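Local coordinates for protein mevalonate diphosphate decarboxylase (Legionella pneumophila, PDB 3LTO) that probably catalyses the ATP-dependent decarboxylation of mevalonate diphosphate to isopentenyl diphosphate, a step of isoprenoid biosynthesis in the mevalonate pathway, at residues K15-K20 with E206-R211; N25-S30 with A159-D164. All coordinates share one frame; numbering follows the deposited sequence.

How the contacts relate
After strand 2-12 the chain enters a long loop that runs to strand 31-47, and both contacts start from it. Contact 1 pairs its first half, 15-20, with the start of helix 208-224, closing a loop of 185 residues and joining the N-terminal family region to the C-terminal one. Contact 2 is nested inside: the second half, 25-30, meets the end of strand 158-162 and the turn after it. The two centres lie about 10 Å apart and are joined directly. Lys19 NZ forms a salt bridge with Asp28 OD2 at 2.6 Å, and Ser209 OG is probably hydrogen-bonded to Asn29 OD1. One loop thus links the mixed sheet to helix 208-224 of the C-terminal half.

Contact 1: residues K15-K20 with E206-R211; sequences KYMGKK and ETRSER. With SO4 (sulfate ion), chain C; SO4 (sulfate ion), chain D.
Lys19 donates from NZ to Ser209 OG at 2.7 Å, the short polar link between the loop 15-20 and the first turn of helix 208-224. The lysine chain runs nearly straight as far as CE and turns only at its last torsion (chi4 -59°), which carries the ammonium to the serine hydroxyl. The same NZ also makes a salt bridge with Asp28. Arg208 reaches the loop from the helix, but its bond from NH2 to Lys15 O is weak (3.5 Å, 142° at the hydrogen), with the acceptor at the guanidinium edge near its plane. Its stronger partners are acidic: Glu238 at NH2 and Asp241 at NH1. Water 1 lies 3.0 Å from Tyr16 O, probably bonded to it, and accepts weakly from Arg208 NE.

Selenomethionine Met17 comes at Arg208 from the opposite direction. Its chain is bent at chi3, and Met17 CE meets the guanidinium obliquely, 3.1 Å from Arg208 NE. On the other side of the loop backbone, Tyr16 N donates to O1 of one sulfate at 2.7 Å, almost straight (176°), and Met17 N binds the same ion. Tyr16 OH and Lys20 NZ hold a second, which Arg144 and Gly148 also bind. These ions, probably from the crystallisation liquor, probably mark where the phosphates of the mevalonate diphosphate substrate bind, as in related decarboxylases.

The type I' turn from Tyr16 to Lys19 therefore lies between helix 208-224 and the sulfates, with Tyr16 and Lys20 touching Arg144 of helix 136-144, while helix 228-247 packs Met242 and Leu245 against Met17.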
ATOM      1  N   LYS A  15     -16.543   5.778   4.048  1.00  9.28           N
ATOM      2  CA  LYS A  15     -15.715   6.350   5.113  1.00  9.96           C
ATOM      3  C   LYS A  15     -14.481   5.598   5.599  1.00  9.87           C
ATOM      4  O   LYS A  15     -14.521   4.400   5.843  1.00 12.24           O
ATOM      5  CB  LYS A  15     -16.581   6.628   6.352  1.00  9.64           C
ATOM      6  CG  LYS A  15     -17.958   7.236   6.093  1.00 11.85           C
ATOM      7  CD  LYS A  15     -17.867   8.628   5.514  1.00  9.76           C
ATOM      8  CE  LYS A  15     -19.250   9.253   5.384  1.00 10.51           C
ATOM      9  NZ  LYS A  15     -19.196  10.611   4.762  1.00  6.66           N
ATOM     10  N   TYR A  16     -13.389   6.337   5.764  1.00  9.61           N
ATOM     11  CA  TYR A  16     -12.148   5.801   6.300  1.00  9.25           C
ATOM     12  C   TYR A  16     -12.390   5.762   7.806  1.00  8.93           C
ATOM     13  O   TYR A  16     -12.192   4.745   8.456  1.00  8.52           O
ATOM     14  CB  TYR A  16     -10.984   6.738   5.971  1.00  7.83           C
ATOM     15  CG  TYR A  16      -9.813   6.633   6.924  1.00  9.12           C
ATOM     16  CD1 TYR A  16      -9.240   5.397   7.239  1.00  6.18           C
ATOM     17  CD2 TYR A  16      -9.273   7.777   7.509  1.00  7.35           C
ATOM     18  CE1 TYR A  16      -8.160   5.312   8.115  1.00  7.21           C
ATOM     19  CE2 TYR A  16      -8.200   7.705   8.376  1.00  8.61           C
ATOM     20  CZ  TYR A  16      -7.647   6.474   8.682  1.00  9.46           C
ATOM     21  OH  TYR A  16      -6.606   6.422   9.577  1.00  9.53           O
HETATM   22  N   MSE A  17     -12.818   6.898   8.343  1.00 11.41           N
HETATM   23  CA  MSE A  17     -13.161   7.042   9.757  1.00 14.76           C
HETATM   24  C   MSE A  17     -12.020   6.899  10.763  1.00 14.91           C
HETATM   25  O   MSE A  17     -12.257   6.716  11.956  1.00 13.59           O
HETATM   26  CB  MSE A  17     -14.272   6.051  10.117  1.00 17.82           C
HETATM   27  CG  MSE A  17     -15.124   6.487  11.286  1.00 24.51           C
HETATM   28 SE   MSE A  17     -16.385   5.113  11.814  1.00 34.93          SE
HETATM   29  CE  MSE A  17     -16.999   4.638  10.066  1.00 31.95           C
ATOM     30  N   GLY A  18     -10.787   6.985  10.290  1.00 15.41           N
ATOM     31  CA  GLY A  18      -9.664   6.866  11.195  1.00 15.89           C
ATOM     32  C   GLY A  18      -9.483   5.465  11.745  1.00 16.18           C
ATOM     33  O   GLY A  18      -8.726   5.256  12.690  1.00 15.15           O
ATOM     34  N   LYS A  19     -10.192   4.502  11.169  1.00 16.43           N
ATOM     35  CA  LYS A  19     -10.074   3.123  11.614  1.00 15.71           C
ATOM     36  C   LYS A  19      -8.832   2.583  10.906  1.00 16.10           C
ATOM     37  O   LYS A  19      -8.852   2.330   9.704  1.00 15.31           O
ATOM     38  CB  LYS A  19     -11.326   2.329  11.215  1.00 15.44           C
ATOM     39  CG  LYS A  19     -11.461   0.981  11.912  1.00 13.94           C
ATOM     40  CD  LYS A  19     -12.855   0.398  11.748  1.00 10.24           C
ATOM     41  CE  LYS A  19     -12.889  -1.052  12.203  1.00  9.66           C
ATOM     42  NZ  LYS A  19     -11.919  -1.901  11.426  1.00  6.62           N
ATOM     43  N   LYS A  20      -7.746   2.419  11.651  1.00 18.17           N
ATOM     44  CA  LYS A  20      -6.498   1.946  11.059  1.00 20.07           C
ATOM     45  C   LYS A  20      -5.744   0.976  11.956  1.00 21.31           C
ATOM     46  O   LYS A  20      -5.995   0.902  13.158  1.00 22.47           O
ATOM     47  CB  LYS A  20      -5.605   3.148  10.745  1.00 19.30           C
ATOM     48  CG  LYS A  20      -5.263   3.979  11.978  1.00 20.67           C
ATOM     49  CD  LYS A  20      -4.435   5.206  11.632  1.00 21.16           C
ATOM     50  CE  LYS A  20      -4.067   5.987  12.889  1.00 23.49           C
ATOM     51  NZ  LYS A  20      -3.347   7.261  12.586  1.00 24.45           N
ATOM     52  N   GLU A 206     -16.426  -3.506  15.394  1.00 19.20           N
ATOM     53  CA  GLU A 206     -15.643  -4.668  14.985  1.00 21.00           C
ATOM     54  C   GLU A 206     -15.904  -5.108  13.545  1.00 19.74           C
ATOM     55  O   GLU A 206     -14.977  -5.503  12.832  1.00 19.98           O
ATOM     56  CB  GLU A 206     -15.958  -5.830  15.930  1.00 24.16           C
ATOM     57  CG  GLU A 206     -17.473  -6.084  16.041  1.00 32.27           C
ATOM     58  CD  GLU A 206     -17.830  -7.110  17.097  1.00 34.08           C
ATOM     59  OE1 GLU A 206     -17.473  -8.293  16.914  1.00 34.00           O
ATOM     60  OE2 GLU A 206     -18.457  -6.729  18.114  1.00 37.26           O
ATOM     61  N   THR A 207     -17.165  -5.044  13.133  1.00 15.85           N
ATOM     62  CA  THR A 207     -17.585  -5.454  11.795  1.00 14.48           C
ATOM     63  C   THR A 207     -17.774  -4.299  10.798  1.00 14.33           C
ATOM     64  O   THR A 207     -18.226  -4.506   9.667  1.00 11.28           O
ATOM     65  CB  THR A 207     -18.916  -6.215  11.879  1.00 15.07           C
ATOM     66  OG1 THR A 207     -19.889  -5.384  12.530  1.00 15.42           O
ATOM     67  CG2 THR A 207     -18.744  -7.522  12.684  1.00 15.12           C
ATOM     68  N   ARG A 208     -17.426  -3.090  11.229  1.00 13.71           N
ATOM     69  CA  ARG A 208     -17.567  -1.885  10.410  1.00 13.23           C
ATOM     70  C   ARG A 208     -16.829  -1.891   9.056  1.00 12.94           C
ATOM     71  O   ARG A 208     -17.388  -1.478   8.032  1.00 14.63           O
ATOM     72  CB  ARG A 208     -17.153  -0.674  11.261  1.00 12.85           C
ATOM     73  CG  ARG A 208     -16.907   0.614  10.509  1.00 16.99           C
ATOM     74  CD  ARG A 208     -18.072   1.028   9.628  1.00 15.79           C
ATOM     75  NE  ARG A 208     -17.591   1.976   8.628  1.00 18.10           N
ATOM     76  CZ  ARG A 208     -18.185   2.232   7.469  1.00 15.13           C
ATOM     77  NH1 ARG A 208     -19.313   1.615   7.134  1.00 15.04           N
ATOM     78  NH2 ARG A 208     -17.624   3.093   6.630  1.00 15.43           N
ATOM     79  N   SER A 209     -15.589  -2.363   9.039  1.00  9.95           N
ATOM     80  CA  SER A 209     -14.822  -2.396   7.802  1.00  8.95           C
ATOM     81  C   SER A 209     -15.385  -3.396   6.797  1.00 10.23           C
ATOM     82  O   SER A 209     -15.326  -3.167   5.591  1.00  9.34           O
ATOM     83  CB  SER A 209     -13.353  -2.704   8.099  1.00  8.54           C
ATOM     84  OG  SER A 209     -12.772  -1.659   8.864  1.00  7.85           O
ATOM     85  N   GLU A 210     -15.931  -4.507   7.282  1.00 10.09           N
ATOM     86  CA  GLU A 210     -16.518  -5.494   6.377  1.00 12.38           C
ATOM     87  C   GLU A 210     -17.663  -4.844   5.612  1.00 11.16           C
ATOM     88  O   GLU A 210     -17.788  -5.018   4.402  1.00 12.78           O
ATOM     89  CB  GLU A 210     -17.051  -6.699   7.155  1.00 14.42           C
ATOM     90  CG  GLU A 210     -15.994  -7.707   7.563  1.00 20.45           C
ATOM     91  CD  GLU A 210     -16.383  -8.482   8.810  1.00 23.50           C
ATOM     92  OE1 GLU A 210     -17.548  -8.922   8.906  1.00 26.40           O
ATOM     93  OE2 GLU A 210     -15.521  -8.654   9.692  1.00 27.65           O
ATOM     94  N   ARG A 211     -18.501  -4.100   6.325  1.00 10.16           N
ATOM     95  CA  ARG A 211     -19.631  -3.424   5.694  1.00 11.51           C
ATOM     96  C   ARG A 211     -19.166  -2.349   4.704  1.00 10.96           C
ATOM     97  O   ARG A 211     -19.734  -2.203   3.616  1.00 12.12           O
ATOM     98  CB  ARG A 211     -20.537  -2.788   6.758  1.00 11.56           C
ATOM     99  CG  ARG A 211     -21.238  -3.794   7.665  1.00 12.99           C
ATOM    100  CD  ARG A 211     -22.372  -3.138   8.451  1.00 12.54           C
ATOM    101  NE  ARG A 211     -21.891  -2.135   9.400  1.00 13.30           N
ATOM    102  CZ  ARG A 211     -21.252  -2.413  10.532  1.00 10.95           C
ATOM    103  NH1 ARG A 211     -21.015  -3.672  10.861  1.00 12.50           N
ATOM    104  NH2 ARG A 211     -20.863  -1.434  11.342  1.00 11.62           N
TER
HETATM  105  S   SO4 C 400     -13.370  10.073   6.192  1.00 17.05           S
HETATM  106  O1  SO4 C 400     -13.427   9.005   5.180  1.00 14.16           O
HETATM  107  O2  SO4 C 400     -12.333  11.030   5.791  1.00 18.76           O
HETATM  108  O3  SO4 C 400     -14.680  10.737   6.254  1.00 21.07           O
HETATM  109  O4  SO4 C 400     -13.039   9.540   7.519  1.00 18.48           O
HETATM  110  S   SO4 D 401      -5.827   9.538  11.265  1.00 23.05           S
HETATM  111  O1  SO4 D 401      -5.251   8.542  10.351  1.00 21.67           O
HETATM  112  O2  SO4 D 401      -5.522  10.896  10.790  1.00 21.90           O
HETATM  113  O3  SO4 D 401      -7.288   9.361  11.320  1.00 23.24           O
HETATM  114  O4  SO4 D 401      -5.265   9.351  12.614  1.00 23.84           O
HETATM  115  O   HOH W   1     -14.297   2.670   8.766  1.00  9.54           O

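Contact 2: residues N25-S30 with A159-D164; sequences NLPDNS and ALWTGD
Pro27 sets CG over one face of the Trp161 indole, the two side chains crossing at a slant. Pro27 CG lies 4.0 Å from the centroid of the Trp161 five-membered ring and 28° off its normal, a CH-pi contact displaced toward the rim of the indole. Trp161 is placed for this by its first torsion: with CG anti to the backbone N (chi1 176°), the indole is turned so that one face meets Pro27. A weak bond from Trp161 NE1 to Gly163 O (3.0 Å, 125° at the hydrogen) ties the indole to the turn that follows its own strand. Gly163 O also lies 3.1 Å from Pro27 CD, so proline and tryptophan both gather at Gly163. The Trp161 side chain is about 5 Å from a bound sulfate, so Pro27 packs against a residue beside the probable substrate pocket.

Farther along the loop, Thr162 OG1 donates to Ser30 OG at 2.7 Å. Both hydroxyls sit beside their own backbone N, and Ser30 OG also hydrogen-bonds to Gly310 of the second subunit. Backbone packing is close here as well, with Ser30 CA 3.0 Å from Trp161 O. At the outer end Leu26 and Asp164 run alongside each other, and Leu26 CD2 meets Asp164 CB at 3.4 Å. Water 2 accepts from Gly163 N and donates weakly to Pro27 O.

The contact forms where the long loop joins strand 31-47, which pairs antiparallel with strand 158-162, Trp161 bonding to Ser31 through the backbone. Tyr16 and Cys151 also pack against the tryptophan, Leu216 of helix 208-224 touches Ser30, and the second subunit reaches the turn through its Asp313, which accepts from Asp164 N.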
ATOM      1  N   ASN A  25      -0.271   1.224  10.406  1.00 21.32           N
ATOM      2  CA  ASN A  25      -0.951   2.494  10.173  1.00 20.11           C
ATOM      3  C   ASN A  25      -1.764   2.488   8.876  1.00 18.57           C
ATOM      4  O   ASN A  25      -2.176   3.538   8.381  1.00 17.28           O
ATOM      5  CB  ASN A  25       0.046   3.656  10.166  1.00 20.82           C
ATOM      6  CG  ASN A  25      -0.609   4.988  10.535  1.00 23.49           C
ATOM      7  OD1 ASN A  25      -1.258   5.105  11.575  1.00 24.72           O
ATOM      8  ND2 ASN A  25      -0.431   5.997   9.687  1.00 22.25           N
ATOM      9  N   LEU A  26      -1.996   1.297   8.339  1.00 15.95           N
ATOM     10  CA  LEU A  26      -2.778   1.140   7.115  1.00 15.64           C
ATOM     11  C   LEU A  26      -4.265   1.168   7.491  1.00 14.11           C
ATOM     12  O   LEU A  26      -4.644   0.693   8.558  1.00 10.90           O
ATOM     13  CB  LEU A  26      -2.440  -0.196   6.450  1.00 16.54           C
ATOM     14  CG  LEU A  26      -0.996  -0.374   5.974  1.00 20.30           C
ATOM     15  CD1 LEU A  26      -0.710  -1.850   5.722  1.00 21.96           C
ATOM     16  CD2 LEU A  26      -0.773   0.448   4.714  1.00 19.40           C
ATOM     17  N   PRO A  27      -5.120   1.729   6.621  1.00 12.73           N
ATOM     18  CA  PRO A  27      -6.557   1.790   6.917  1.00 12.07           C
ATOM     19  C   PRO A  27      -7.191   0.406   6.941  1.00 10.87           C
ATOM     20  O   PRO A  27      -6.834  -0.456   6.141  1.00 10.90           O
ATOM     21  CB  PRO A  27      -7.108   2.660   5.787  1.00 11.70           C
ATOM     22  CG  PRO A  27      -6.180   2.330   4.631  1.00 12.11           C
ATOM     23  CD  PRO A  27      -4.821   2.315   5.299  1.00 11.67           C
ATOM     24  N   ASP A  28      -8.126   0.188   7.861  1.00  9.52           N
ATOM     25  CA  ASP A  28      -8.793  -1.104   7.953  1.00 10.39           C
ATOM     26  C   ASP A  28      -9.655  -1.343   6.729  1.00 10.56           C
ATOM     27  O   ASP A  28      -9.902  -2.484   6.336  1.00 10.46           O
ATOM     28  CB  ASP A  28      -9.616  -1.186   9.236  1.00 11.15           C
ATOM     29  CG  ASP A  28      -8.757  -1.507  10.452  1.00 11.11           C
ATOM     30  OD1 ASP A  28      -7.519  -1.331  10.387  1.00 13.93           O
ATOM     31  OD2 ASP A  28      -9.319  -1.925  11.482  1.00 12.61           O
ATOM     32  N   ASN A  29     -10.123  -0.262   6.120  1.00  9.40           N
ATOM     33  CA  ASN A  29     -10.897  -0.411   4.906  1.00  9.67           C
ATOM     34  C   ASN A  29     -10.603   0.738   3.973  1.00 10.08           C
ATOM     35  O   ASN A  29     -10.104   1.780   4.389  1.00 10.77           O
ATOM     36  CB  ASN A  29     -12.409  -0.524   5.186  1.00  9.96           C
ATOM     37  CG  ASN A  29     -12.977   0.676   5.918  1.00 11.43           C
ATOM     38  OD1 ASN A  29     -13.180   0.634   7.135  1.00 10.62           O
ATOM     39  ND2 ASN A  29     -13.242   1.752   5.182  1.00 10.71           N
ATOM     40  N   SER A  30     -10.878   0.525   2.697  1.00  7.98           N
ATOM     41  CA  SER A  30     -10.648   1.548   1.706  1.00  8.21           C
ATOM     42  C   SER A  30     -11.642   2.679   1.917  1.00  8.30           C
ATOM     43  O   SER A  30     -12.620   2.543   2.668  1.00  7.32           O
ATOM     44  CB  SER A  30     -10.826   0.969   0.303  1.00  6.56           C
ATOM     45  OG  SER A  30      -9.887  -0.060   0.061  1.00  9.89           O
ATOM     46  N   ALA A 159     -11.022  10.170  -5.555  1.00 12.01           N
ATOM     47  CA  ALA A 159      -9.847   9.536  -4.967  1.00 10.17           C
ATOM     48  C   ALA A 159     -10.201   8.241  -4.261  1.00 10.00           C
ATOM     49  O   ALA A 159     -11.140   8.194  -3.474  1.00  9.67           O
ATOM     50  CB  ALA A 159      -9.174  10.486  -3.986  1.00  8.01           C
ATOM     51  N   LEU A 160      -9.444   7.190  -4.548  1.00 11.19           N
ATOM     52  CA  LEU A 160      -9.667   5.905  -3.911  1.00 10.29           C
ATOM     53  C   LEU A 160      -8.418   5.564  -3.124  1.00 10.58           C
ATOM     54  O   LEU A 160      -7.317   5.539  -3.668  1.00 10.40           O
ATOM     55  CB  LEU A 160      -9.943   4.811  -4.941  1.00 11.38           C
ATOM     56  CG  LEU A 160     -10.122   3.405  -4.348  1.00 11.03           C
ATOM     57  CD1 LEU A 160     -11.374   3.369  -3.494  1.00 12.70           C
ATOM     58  CD2 LEU A 160     -10.211   2.372  -5.463  1.00  8.82           C
ATOM     59  N   TRP A 161      -8.603   5.317  -1.834  1.00 11.87           N
ATOM     60  CA  TRP A 161      -7.512   4.986  -0.931  1.00 10.59           C
ATOM     61  C   TRP A 161      -7.691   3.537  -0.484  1.00 12.97           C
ATOM     62  O   TRP A 161      -8.695   3.182   0.133  1.00 14.00           O
ATOM     63  CB  TRP A 161      -7.549   5.956   0.261  1.00  8.99           C
ATOM     64  CG  TRP A 161      -6.547   5.723   1.361  1.00  7.31           C
ATOM     65  CD1 TRP A 161      -5.421   4.959   1.308  1.00  9.05           C
ATOM     66  CD2 TRP A 161      -6.585   6.290   2.676  1.00  7.33           C
ATOM     67  NE1 TRP A 161      -4.749   5.010   2.511  1.00  6.85           N
ATOM     68  CE2 TRP A 161      -5.442   5.823   3.369  1.00  8.10           C
ATOM     69  CE3 TRP A 161      -7.474   7.150   3.339  1.00  5.72           C
ATOM     70  CZ2 TRP A 161      -5.165   6.184   4.695  1.00  8.16           C
ATOM     71  CZ3 TRP A 161      -7.204   7.510   4.657  1.00  5.01           C
ATOM     72  CH2 TRP A 161      -6.055   7.027   5.321  1.00  9.10           C
ATOM     73  N   THR A 162      -6.724   2.698  -0.834  1.00 13.86           N
ATOM     74  CA  THR A 162      -6.749   1.289  -0.467  1.00 13.91           C
ATOM     75  C   THR A 162      -5.357   0.931   0.012  1.00 13.70           C
ATOM     76  O   THR A 162      -4.386   1.158  -0.700  1.00 14.03           O
ATOM     77  CB  THR A 162      -7.092   0.394  -1.671  1.00 14.00           C
ATOM     78  OG1 THR A 162      -8.447   0.617  -2.070  1.00 11.76           O
ATOM     79  CG2 THR A 162      -6.912  -1.068  -1.308  1.00 15.20           C
ATOM     80  N   GLY A 163      -5.255   0.372   1.211  1.00 14.43           N
ATOM     81  CA  GLY A 163      -3.949   0.018   1.734  1.00 17.33           C
ATOM     82  C   GLY A 163      -3.096   1.264   1.883  1.00 19.62           C
ATOM     83  O   GLY A 163      -3.549   2.267   2.445  1.00 18.59           O
ATOM     84  N   ASP A 164      -1.865   1.222   1.382  1.00 21.20           N
ATOM     85  CA  ASP A 164      -1.000   2.392   1.493  1.00 24.16           C
ATOM     86  C   ASP A 164      -0.904   3.152   0.180  1.00 24.46           C
ATOM     87  O   ASP A 164       0.021   3.942  -0.021  1.00 24.40           O
ATOM     88  CB  ASP A 164       0.407   2.003   1.978  1.00 26.63           C
ATOM     89  CG  ASP A 164       1.124   1.072   1.022  1.00 29.63           C
ATOM     90  OD1 ASP A 164       1.044   1.301  -0.203  1.00 31.50           O
ATOM     91  OD2 ASP A 164       1.782   0.121   1.495  1.00 32.86           O
TER
HETATM   92  O   HOH W   2      -7.744  -0.768   2.804  1.00 23.54           O